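Serine acetyltransferase (Entamoeba histolytica, PDB 3Q1X) probably catalyses the transfer of an acetyl group to the hydroxyl of L-serine, making O-acetylserine for cysteine biosynthesis. Local coordinates at residues P128-Q131 against A132-V135; V34-E37 against L38-R42; L120-I124 against R125-G129; M154-S157 against V158-Y161. All coordinates share one frame; numbering follows the deposited sequence.

Interaction 1: P128-Q131 against A132-V135; sequences PGFQ and AVIV
A132 N reaches back to P128 O at 3.0 Å, the shortest hydrogen bond in the first two turns of helix 128-144. V133 N to G129 O and I134 N to F130 O follow, both at 3.1 Å, whereas V135 N makes a weak bond to Q131 O. Two branched side chains touch the F130 ring. I134 lies over one face of it, with CG1 4.1 Å from the centroid and set off toward the rim, and its CD1 comes to 3.5 Å from F130 CE2. F130 CG stands anti to the backbone N (chi1 -171°), which puts the ring where I134 CG1 lies over its face. V133 approaches obliquely: its CG2 is 3.6 Å from F130 CD1, the two side chains crossing at about a right angle. Q131 turns its amide elsewhere, NE2 bonding I124 O and Y127 O while OE1 accepts from R42 NH1, so both ends of the group are held and its flip is fixed. All round, these turns are buried: F130 and I134 lean on helix 82-113, Q131, I134 and V135 on helix 36-45, and A132 and V135 on helix 150-162.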
# COMPACT_ATOMS: atom_id res chain seq x y z
N PRO A 128 2.56 11.34 -2.00
CA PRO A 128 1.68 10.60 -1.09
C PRO A 128 1.73 11.10 0.37
O PRO A 128 0.70 11.13 1.05
CB PRO A 128 2.18 9.15 -1.20
CG PRO A 128 3.60 9.27 -1.65
CD PRO A 128 3.67 10.51 -2.50
N GLY A 129 2.92 11.47 0.84
CA GLY A 129 3.05 12.12 2.15
C GLY A 129 2.14 13.33 2.27
O GLY A 129 1.54 13.56 3.32
N PHE A 130 2.02 14.10 1.18
CA PHE A 130 1.18 15.30 1.20
C PHE A 130 -0.33 14.98 1.15
O PHE A 130 -1.11 15.61 1.85
CB PHE A 130 1.58 16.30 0.12
CG PHE A 130 0.88 17.62 0.27
CD1 PHE A 130 1.15 18.45 1.36
CD2 PHE A 130 -0.09 18.01 -0.65
CE1 PHE A 130 0.48 19.66 1.52
CE2 PHE A 130 -0.76 19.23 -0.51
CZ PHE A 130 -0.48 20.04 0.58
N GLN A 131 -0.71 13.98 0.36
CA GLN A 131 -2.11 13.54 0.33
C GLN A 131 -2.56 13.09 1.72
O GLN A 131 -3.64 13.43 2.18
CB GLN A 131 -2.31 12.41 -0.68
CG GLN A 131 -1.69 12.67 -2.06
CD GLN A 131 -2.11 14.00 -2.65
OE1 GLN A 131 -3.30 14.31 -2.71
NE2 GLN A 131 -1.14 14.80 -3.09
N ALA A 132 -1.67 12.36 2.40
CA ALA A 132 -1.93 11.85 3.73
C ALA A 132 -2.12 12.99 4.73
O ALA A 132 -3.07 12.99 5.51
CB ALA A 132 -0.78 10.97 4.17
N VAL A 133 -1.21 13.97 4.70
CA VAL A 133 -1.26 15.08 5.65
C VAL A 133 -2.49 15.96 5.48
O VAL A 133 -3.03 16.43 6.48
CB VAL A 133 0.07 15.91 5.69
CG1 VAL A 133 1.23 15.04 6.16
CG2 VAL A 133 0.37 16.56 4.38
N ILE A 134 -2.95 16.15 4.24
CA ILE A 134 -4.20 16.86 3.94
C ILE A 134 -5.37 16.26 4.70
O ILE A 134 -6.14 16.97 5.35
CB ILE A 134 -4.54 16.82 2.43
CG1 ILE A 134 -3.59 17.69 1.60
CG2 ILE A 134 -5.97 17.26 2.18
CD1 ILE A 134 -3.82 17.58 0.09
N VAL A 135 -5.51 14.94 4.60
CA VAL A 135 -6.60 14.25 5.25
C VAL A 135 -6.34 14.18 6.76
O VAL A 135 -7.24 14.45 7.54
CB VAL A 135 -6.84 12.87 4.61
CG1 VAL A 135 -7.95 12.14 5.32
CG2 VAL A 135 -7.15 13.01 3.11

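Interaction 2: V34-E37 against L38-R42; sequences VFTE and LQKLR
V34 N donates to Q39 OE1 at 3.1 Å, a nearly straight N-H...O bond of 165°. The donor sits well above the carbonyl plane of the amide, 51° out of it, so it is not on a lone pair. Q39 manages this because CG runs anti to its backbone N and the chain then bends at chi2 (80°), folding the amide back toward the residues before the helix. Beside it, the V34 methyls press on R42: CG1 and CG2 both lie 3.5 Å from NH2, and CG2 is over one face of the guanidinium. V34 CG2 also meets L38 CD2 at 3.9 Å. The next residue, F35, lays its ring flat over the root of L38, whose CB stands 3.9 Å from the centroid in a CH-pi contact, offset toward the rim; F35 CE2 touches L38 CD2 as well.

Further out, each group has something to hold it. Q39 NE2 bonds K32 O, and the guanidinium that V34 rests on is steadied by its partner Q131. E37 OE1 lies in plane at the edge of the F35 ring, while its OE2 bonds Y150 OH. K40 reaches E64 in a salt bridge. F35 packs on S157 and V158 of helix 150-162.

F35 occupies the N-cap position, and its O takes Q39 N at 2.9 Å. Here a helix start is tied to its lead-in by a glutamine side chain that turns back to a backbone N-H, within the helical N-terminal part of the serine acetyltransferase fold.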
# COMPACT_ATOMS: atom_id res chain seq x y z
N VAL A 34 -10.18 9.95 -6.48
CA VAL A 34 -9.68 9.28 -5.28
C VAL A 34 -10.78 9.26 -4.21
O VAL A 34 -11.84 9.86 -4.42
CB VAL A 34 -8.39 9.96 -4.73
CG1 VAL A 34 -7.24 9.81 -5.74
CG2 VAL A 34 -8.64 11.42 -4.39
N PHE A 35 -10.53 8.60 -3.08
CA PHE A 35 -11.52 8.56 -2.00
C PHE A 35 -12.05 9.94 -1.60
O PHE A 35 -11.35 10.96 -1.69
CB PHE A 35 -11.02 7.76 -0.79
CG PHE A 35 -9.84 8.37 -0.08
CD1 PHE A 35 -10.03 9.19 1.03
CD2 PHE A 35 -8.54 8.06 -0.46
CE1 PHE A 35 -8.94 9.73 1.72
CE2 PHE A 35 -7.44 8.60 0.22
CZ PHE A 35 -7.64 9.43 1.31
N THR A 36 -13.31 9.96 -1.15
CA THR A 36 -14.10 11.18 -1.09
C THR A 36 -13.43 12.33 -0.35
O THR A 36 -13.34 13.44 -0.89
CB THR A 36 -15.52 10.93 -0.51
OG1 THR A 36 -16.12 9.83 -1.21
CG2 THR A 36 -16.39 12.16 -0.67
N GLU A 37 -12.93 12.06 0.86
CA GLU A 37 -12.36 13.11 1.72
C GLU A 37 -11.18 13.80 1.05
O GLU A 37 -11.11 15.03 1.06
CB GLU A 37 -11.98 12.56 3.10
CG GLU A 37 -13.15 11.97 3.91
CD GLU A 37 -13.36 10.48 3.69
OE1 GLU A 37 -13.03 9.95 2.60
OE2 GLU A 37 -13.87 9.81 4.63
N LEU A 38 -10.28 13.02 0.45
CA LEU A 38 -9.15 13.57 -0.30
C LEU A 38 -9.59 14.30 -1.56
O LEU A 38 -9.12 15.41 -1.82
CB LEU A 38 -8.12 12.48 -0.65
CG LEU A 38 -6.80 12.92 -1.30
CD1 LEU A 38 -6.01 13.91 -0.41
CD2 LEU A 38 -5.95 11.70 -1.63
N GLN A 39 -10.50 13.70 -2.33
CA GLN A 39 -11.04 14.31 -3.56
C GLN A 39 -11.56 15.72 -3.28
O GLN A 39 -11.19 16.67 -3.98
CB GLN A 39 -12.15 13.41 -4.14
CG GLN A 39 -12.74 13.89 -5.46
CD GLN A 39 -11.90 13.54 -6.67
OE1 GLN A 39 -10.81 12.97 -6.54
NE2 GLN A 39 -12.39 13.88 -7.85
N LYS A 40 -12.37 15.84 -2.24
CA LYS A 40 -12.99 17.10 -1.86
C LYS A 40 -11.99 18.11 -1.30
O LYS A 40 -11.98 19.26 -1.72
CB LYS A 40 -14.16 16.88 -0.89
CG LYS A 40 -15.41 16.26 -1.55
CD LYS A 40 -15.63 16.83 -2.94
CE LYS A 40 -16.89 16.30 -3.60
NZ LYS A 40 -16.78 16.47 -5.08
N LEU A 41 -11.13 17.67 -0.39
CA LEU A 41 -10.18 18.57 0.26
C LEU A 41 -9.12 19.09 -0.72
O LEU A 41 -8.67 20.23 -0.60
CB LEU A 41 -9.52 17.92 1.48
CG LEU A 41 -10.37 17.72 2.74
CD1 LEU A 41 -9.72 16.71 3.67
CD2 LEU A 41 -10.60 19.04 3.46
N ARG A 42 -8.76 18.25 -1.69
CA ARG A 42 -7.85 18.67 -2.78
C ARG A 42 -8.42 19.88 -3.54
O ARG A 42 -7.71 20.85 -3.78
CB ARG A 42 -7.51 17.49 -3.72
CG ARG A 42 -6.70 16.36 -3.04
CD ARG A 42 -5.68 15.58 -3.89
NE ARG A 42 -6.26 14.75 -4.94
CZ ARG A 42 -5.69 13.69 -5.53
NH1 ARG A 42 -4.50 13.20 -5.17
NH2 ARG A 42 -6.35 13.08 -6.49

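Interaction 3: L120-I124 against R125-G129; sequences LSLII and RCYPG
I123 fits squarely onto Y127: its CG1 stands 4.0 Å from the ring centroid, only 2° off the normal, so the methylene is centred on one face in a CH-pi contact. The rest of I123 meets the root of the tyrosine. CG2 sits against Y127 CB at 3.7 Å and close to CG, and the backbone CA of I123 is near Y127 CG and CD2. I123 CG1 lies anti to the carbonyl carbon (chi1 -52°), and the chain continues extended, which leads its middle carbon across the ring. The neighbouring bump is L122, which fills a different dip: CD1 rests against C126 SG at 3.8 Å, and CG touches Y127 CE2 more loosely at 4.3 Å. L122 O approaches the Y127 ring obliquely. On another side of the turn, R125 CG runs past S121 O at 3.1 Å before the chain bends at chi2 and chi3 and leads away from L120-I124 toward the second subunit.

Three backbone bonds span four residues each: R125 N to S121 O, C126 N to L122 O and Y127 N to I123 O. Y127 is the N-cap residue of helix 128-144; P128 after it has no N-H to give.

R125 NH2 bonds P30 O and makes a salt bridge with E153 of the second subunit, NH1 bonds F49 O, and NE bonds Y79 OH of the second subunit; these partners hold the guanidinium. I123 on the ring face helps fix the rotation of Y127, whose OH bonds D114 and, weakly, R152 of the second subunit. The apolar part of the contact thus stays within the turn, while its polar ends tie it to its own chain and to the neighbouring one.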
# COMPACT_ATOMS: atom_id res chain seq x y z
N LEU A 120 6.12 22.95 -6.53
CA LEU A 120 5.02 22.62 -5.61
C LEU A 120 3.89 21.89 -6.31
O LEU A 120 3.26 21.02 -5.72
CB LEU A 120 4.49 23.86 -4.87
CG LEU A 120 5.47 24.60 -3.95
CD1 LEU A 120 4.75 25.55 -3.02
CD2 LEU A 120 6.30 23.64 -3.12
N SER A 121 3.64 22.25 -7.57
CA SER A 121 2.55 21.64 -8.34
C SER A 121 2.57 20.10 -8.33
O SER A 121 1.52 19.50 -8.25
CB SER A 121 2.46 22.18 -9.78
OG SER A 121 3.49 21.70 -10.61
N LEU A 122 3.76 19.48 -8.41
CA LEU A 122 3.84 18.01 -8.44
C LEU A 122 3.60 17.39 -7.07
O LEU A 122 3.04 16.29 -6.95
CB LEU A 122 5.20 17.53 -8.99
CG LEU A 122 5.20 16.04 -9.35
CD1 LEU A 122 4.18 15.76 -10.47
CD2 LEU A 122 6.58 15.61 -9.76
N ILE A 123 4.03 18.10 -6.03
CA ILE A 123 3.80 17.68 -4.65
C ILE A 123 2.31 17.69 -4.34
O ILE A 123 1.77 16.72 -3.81
CB ILE A 123 4.60 18.58 -3.66
CG1 ILE A 123 6.08 18.62 -4.07
CG2 ILE A 123 4.44 18.06 -2.23
CD1 ILE A 123 6.97 19.48 -3.18
N ILE A 124 1.67 18.80 -4.71
CA ILE A 124 0.23 18.97 -4.59
C ILE A 124 -0.53 17.89 -5.35
O ILE A 124 -1.46 17.30 -4.82
CB ILE A 124 -0.19 20.37 -5.09
CG1 ILE A 124 0.42 21.44 -4.17
CG2 ILE A 124 -1.72 20.46 -5.22
CD1 ILE A 124 0.24 22.87 -4.61
N ARG A 125 -0.10 17.62 -6.58
CA ARG A 125 -0.83 16.69 -7.44
C ARG A 125 -0.72 15.24 -7.00
O ARG A 125 -1.69 14.50 -7.10
CB ARG A 125 -0.36 16.83 -8.89
CG ARG A 125 -0.86 18.08 -9.59
CD ARG A 125 -2.30 17.93 -10.04
NE ARG A 125 -2.45 16.80 -10.94
CZ ARG A 125 -3.62 16.31 -11.36
NH1 ARG A 125 -4.76 16.85 -10.93
NH2 ARG A 125 -3.63 15.29 -12.20
N CYS A 126 0.45 14.82 -6.51
CA CYS A 126 0.66 13.37 -6.38
C CYS A 126 1.62 12.88 -5.30
O CYS A 126 1.84 11.69 -5.21
CB CYS A 126 1.11 12.78 -7.72
SG CYS A 126 2.84 13.10 -8.09
N TYR A 127 2.19 13.77 -4.48
CA TYR A 127 3.10 13.29 -3.42
C TYR A 127 2.28 12.63 -2.30
O TYR A 127 1.41 13.28 -1.72
CB TYR A 127 3.97 14.41 -2.87
CG TYR A 127 5.32 14.56 -3.56
CD1 TYR A 127 6.49 14.70 -2.80
CD2 TYR A 127 5.44 14.55 -4.95
CE1 TYR A 127 7.73 14.83 -3.40
CE2 TYR A 127 6.69 14.70 -5.58
CZ TYR A 127 7.83 14.82 -4.79
OH TYR A 127 9.07 14.97 -5.38
N PRO A 128 2.56 11.34 -2.00
CA PRO A 128 1.68 10.60 -1.09
C PRO A 128 1.73 11.10 0.37
O PRO A 128 0.70 11.13 1.05
CB PRO A 128 2.18 9.15 -1.20
CG PRO A 128 3.60 9.27 -1.65
CD PRO A 128 3.67 10.51 -2.50
N GLY A 129 2.92 11.47 0.84
CA GLY A 129 3.05 12.12 2.15
C GLY A 129 2.14 13.33 2.27
O GLY A 129 1.54 13.56 3.32

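Interaction 4: M154-S157 against V158-Y161; sequences MMES and VHSY
E156 and H159 lie side by side, pointing the same way, one turn apart on helix 150-162, the last helix before the left-handed beta-helix begins with strand 165-166. The E156 side chain starts away from V158-Y161 at CB, but CG, anti to the carbonyl carbon (chi1 -74°), and a bend at chi2 bring the carboxylate back beside the imidazole. CD comes within 3.6 Å of H159 CD2, with the carboxylate and ring planes 66° apart. OE1 comes in near the ring plane, at the edge, although its spacing to CD2 is too short to trust. OE2, at the other tip, forms a salt bridge with R152.

Among the apolar groups, M155 curls round so that CE meets V158 CG2 at 4.1 Å. V158 and M154 pack on V135 of helix 128-144. Toward the neighbouring subunits, H159 NE2 bonds H180 O of the third subunit and S160 OG bonds Y161 O of the third subunit, while Y161 O takes the matching bond from S160 OG of the second.

The backbone bonds of the turn include H159 N to M155 O at 2.8 Å and S160 N to E156 O at 3.0 Å. A water completes the link between the same two residues through their side chains, donating to E156 OE1 at 2.8 Å and to S160 OG at 3.0 Å.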
# COMPACT_ATOMS: atom_id res chain seq x y z
N MET A 154 -11.50 7.37 8.16
CA MET A 154 -10.93 8.31 7.20
C MET A 154 -9.43 8.06 7.01
O MET A 154 -8.95 7.99 5.87
CB MET A 154 -11.16 9.74 7.68
CG MET A 154 -10.91 10.79 6.62
SD MET A 154 -10.97 12.48 7.27
CE MET A 154 -12.26 12.32 8.47
N MET A 155 -8.71 7.91 8.11
CA MET A 155 -7.27 7.66 8.02
C MET A 155 -6.92 6.26 7.48
O MET A 155 -5.84 6.06 6.90
CB MET A 155 -6.57 7.90 9.35
CG MET A 155 -6.60 9.34 9.81
SD MET A 155 -6.19 10.54 8.55
CE MET A 155 -4.45 10.18 8.28
N GLU A 156 -7.83 5.30 7.63
CA GLU A 156 -7.65 4.00 6.98
C GLU A 156 -7.80 4.06 5.45
O GLU A 156 -7.19 3.26 4.71
CB GLU A 156 -8.58 2.94 7.58
CG GLU A 156 -8.17 2.46 8.98
CD GLU A 156 -6.73 1.98 9.08
OE1 GLU A 156 -6.18 1.44 8.09
OE2 GLU A 156 -6.15 2.13 10.16
N SER A 157 -8.58 5.03 4.96
CA SER A 157 -8.58 5.34 3.52
C SER A 157 -7.21 5.84 3.07
O SER A 157 -6.67 5.39 2.06
CB SER A 157 -9.67 6.36 3.17
OG SER A 157 -10.96 5.80 3.31
N VAL A 158 -6.64 6.77 3.83
CA VAL A 158 -5.27 7.24 3.61
C VAL A 158 -4.27 6.06 3.67
O VAL A 158 -3.43 5.90 2.78
CB VAL A 158 -4.88 8.32 4.64
CG1 VAL A 158 -3.39 8.59 4.59
CG2 VAL A 158 -5.70 9.60 4.43
N HIS A 159 -4.43 5.21 4.68
CA HIS A 159 -3.63 4.02 4.87
C HIS A 159 -3.61 3.13 3.61
O HIS A 159 -2.55 2.71 3.15
CB HIS A 159 -4.19 3.28 6.10
CG HIS A 159 -3.27 2.28 6.73
ND1 HIS A 159 -1.92 2.23 6.49
CD2 HIS A 159 -3.53 1.31 7.63
CE1 HIS A 159 -1.39 1.24 7.19
NE2 HIS A 159 -2.34 0.67 7.90
N SER A 160 -4.78 2.88 3.03
CA SER A 160 -4.89 2.03 1.82
C SER A 160 -4.28 2.69 0.59
O SER A 160 -3.64 2.04 -0.24
CB SER A 160 -6.35 1.68 1.54
OG SER A 160 -6.92 0.91 2.59
N TYR A 161 -4.48 4.01 0.48
CA TYR A 161 -4.03 4.76 -0.69
C TYR A 161 -2.50 5.01 -0.76
O TYR A 161 -1.93 5.00 -1.85
CB TYR A 161 -4.82 6.07 -0.80
CG TYR A 161 -4.60 6.81 -2.09
CD1 TYR A 161 -5.07 6.28 -3.30
CD2 TYR A 161 -3.91 8.01 -2.13
CE1 TYR A 161 -4.85 6.94 -4.51
CE2 TYR A 161 -3.69 8.69 -3.33
CZ TYR A 161 -4.17 8.15 -4.51
OH TYR A 161 -3.95 8.80 -5.71
O HOH W 1 -6.43 0.36 5.48

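How the interactions relate
Along the chain the order is interaction 2 (34-42), interaction 3 (120-129), interaction 1 (128-135) and interaction 4 (154-161). Interaction 1 is central: its centre lies about 9 Å from that of interaction 3, 10 Å from interaction 4 and 11 Å from interaction 2. Interactions 1 and 3 share P128 and G129 and both use helix 128-144, which is followed in the chain by helix 150-162 of interaction 4; interaction 2 is on helix 36-45. Interactions 3 and 4 are farthest apart, centres about 17 Å, without touching. The helices thus pack round helix 128-144, interactions 3 and 4 meeting other subunits while interaction 2 stays within the chain.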